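Local coordinates for protein PlyCB (Streptococcus phage C1, PDB 4F87) that forms the eight-subunit ring of the phage endolysin PlyC that attaches the enzyme to the streptococcal host cell wall during lysis, at residues F32-E37 / I66-M70. Numbering follows the deposited sequence.
Sequences FINGVE and IRKAM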
loop_
_atom_site.group_PDB
_atom_site.type_symbol
_atom_site.label_atom_id
_atom_site.label_comp_id
_atom_site.label_asym_id
_atom_site.label_seq_id
_atom_site.Cartn_x
_atom_site.Cartn_y
_atom_site.Cartn_z
ATOM N N PHE B 32 -8.923 3.590 21.656
ATOM C CA PHE B 32 -8.816 2.268 21.071
ATOM C C PHE B 32 -7.412 2.239 20.485
ATOM O O PHE B 32 -7.040 3.144 19.720
ATOM C CB PHE B 32 -9.845 2.013 19.949
ATOM C CG PHE B 32 -11.185 1.654 20.507
ATOM C CD1 PHE B 32 -11.473 0.347 20.888
ATOM C CD2 PHE B 32 -12.167 2.620 20.659
ATOM C CE1 PHE B 32 -12.733 0.027 21.418
ATOM C CE2 PHE B 32 -13.414 2.299 21.211
ATOM C CZ PHE B 32 -13.673 1.010 21.597
ATOM N N ILE B 33 -6.596 1.279 20.908
ATOM C CA ILE B 33 -5.233 1.146 20.383
ATOM C C ILE B 33 -5.089 -0.304 19.937
ATOM O O ILE B 33 -5.175 -1.216 20.768
ATOM C CB ILE B 33 -4.140 1.572 21.410
ATOM C CG1 ILE B 33 -4.213 3.110 21.652
ATOM C CG2 ILE B 33 -2.715 1.137 20.916
ATOM C CD1 ILE B 33 -3.409 3.624 22.729
ATOM N N ASN B 34 -4.934 -0.503 18.625
ATOM C CA ASN B 34 -4.808 -1.838 18.053
ATOM C C ASN B 34 -5.966 -2.763 18.484
ATOM O O ASN B 34 -5.744 -3.934 18.826
ATOM C CB ASN B 34 -3.410 -2.418 18.342
ATOM C CG ASN B 34 -2.306 -1.588 17.712
ATOM O OD1 ASN B 34 -2.540 -0.841 16.763
ATOM N ND2 ASN B 34 -1.063 -1.757 18.162
ATOM N N GLY B 35 -7.176 -2.194 18.515
ATOM C CA GLY B 35 -8.381 -2.929 18.869
ATOM C C GLY B 35 -8.592 -3.201 20.343
ATOM O O GLY B 35 -9.507 -3.956 20.697
ATOM N N VAL B 36 -7.785 -2.565 21.214
ATOM C CA VAL B 36 -7.900 -2.692 22.665
ATOM C C VAL B 36 -8.341 -1.355 23.225
ATOM O O VAL B 36 -7.673 -0.343 23.014
ATOM C CB VAL B 36 -6.563 -3.178 23.298
ATOM C CG1 VAL B 36 -6.655 -3.242 24.827
ATOM C CG2 VAL B 36 -6.156 -4.539 22.720
ATOM N N GLU B 37 -9.437 -1.354 23.983
ATOM C CA GLU B 37 -9.924 -0.141 24.612
ATOM C C GLU B 37 -9.249 0.054 25.956
ATOM O O GLU B 37 -9.171 -0.880 26.773
ATOM C CB GLU B 37 -11.425 -0.217 24.804
ATOM C CG GLU B 37 -12.017 1.109 25.258
ATOM C CD GLU B 37 -13.464 1.008 25.676
ATOM O OE1 GLU B 37 -14.132 0.025 25.284
ATOM O OE2 GLU B 37 -13.925 1.911 26.411
ATOM N N ILE B 66 -20.000 1.787 19.552
ATOM C CA ILE B 66 -18.658 1.868 18.972
ATOM C C ILE B 66 -17.821 0.676 19.441
ATOM O O ILE B 66 -17.098 0.091 18.645
ATOM C CB ILE B 66 -17.975 3.227 19.286
ATOM C CG1 ILE B 66 -18.794 4.427 18.763
ATOM C CG2 ILE B 66 -16.519 3.259 18.786
ATOM C CD1 ILE B 66 -19.182 4.366 17.287
ATOM N N ARG B 67 -17.974 0.271 20.711
ATOM C CA ARG B 67 -17.266 -0.905 21.210
ATOM C C ARG B 67 -17.633 -2.134 20.395
ATOM O O ARG B 67 -16.742 -2.921 20.073
ATOM C CB ARG B 67 -17.693 -1.183 22.634
ATOM C CG ARG B 67 -17.107 -0.245 23.599
ATOM C CD ARG B 67 -17.527 -0.673 24.986
ATOM N NE ARG B 67 -16.755 0.102 25.929
ATOM C CZ ARG B 67 -17.241 0.737 26.983
ATOM N NH1 ARG B 67 -18.517 0.582 27.336
ATOM N NH2 ARG B 67 -16.450 1.492 27.724
ATOM N N LYS B 68 -18.928 -2.295 20.056
ATOM C CA LYS B 68 -19.410 -3.441 19.272
ATOM C C LYS B 68 -18.717 -3.452 17.901
ATOM O O LYS B 68 -18.232 -4.503 17.451
ATOM C CB LYS B 68 -20.946 -3.372 19.124
ATOM C CG LYS B 68 -21.558 -4.576 18.409
ATOM C CD LYS B 68 -23.037 -4.368 18.116
ATOM C CE LYS B 68 -23.578 -5.478 17.245
ATOM N NZ LYS B 68 -24.937 -5.164 16.726
ATOM N N ALA B 69 -18.636 -2.275 17.256
ATOM C CA ALA B 69 -18.009 -2.161 15.942
ATOM C C ALA B 69 -16.488 -2.325 15.955
ATOM O O ALA B 69 -15.908 -2.822 14.976
ATOM C CB ALA B 69 -18.401 -0.844 15.301
ATOM N N MET B 70 -15.837 -1.951 17.070
ATOM C CA MET B 70 -14.392 -2.020 17.200
ATOM C C MET B 70 -13.920 -3.411 17.655
ATOM O O MET B 70 -12.714 -3.659 17.643
ATOM C CB MET B 70 -13.862 -0.912 18.131
ATOM C CG MET B 70 -14.032 0.508 17.580
ATOM S SD MET B 70 -13.201 0.816 15.985
ATOM C CE MET B 70 -11.452 0.849 16.571
HETATM O O HOH W 1 -12.185 -3.760 20.462
#
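A beta hairpin closed by a type I' turn from Ile33 to Val36, between strands 29-33 and 36-40, packs against the C-terminal helix 63-70. Glu37 and Arg67, both of which interact with the host cell wall, form a side-on, two-pronged salt bridge. Arg67 NE meets Glu37 OE1 at 2.7 Å with an N-H...O angle of 169°, and Arg67 NH2 meets Glu37 OE2 at 2.9 Å. Each oxygen uses its syn lone pair, and the carboxylate and guanidinium planes are only 21° apart, so the paired bonds restrict rotation of both groups. The extended Glu37 chain, CG anti to the backbone N (chi1 -171°), carries the carboxylate to the arginine. Its OE2 also pairs with Arg30, another wall-interacting residue, which probably favours the ionised carboxylate.

Next to the salt bridge the Phe32 ring is sandwiched: Glu37 CG lies over one face toward the rim, while Met70 CG sits 3.9 Å from the centroid on the opposite face, a CH-pi contact almost on the ring normal. Bends at chi2 and chi3 bring Met70 CE back to within 3.9 Å of Phe32 CB, with SD farther above the ring in a Met-aromatic contact. Phe17 and Phe19 of strand 16-20 also meet the Phe32 ring. At the turn, one water donates to Gly35 O at 2.7 Å and, weakly, to Met70 O at 2.9 Å.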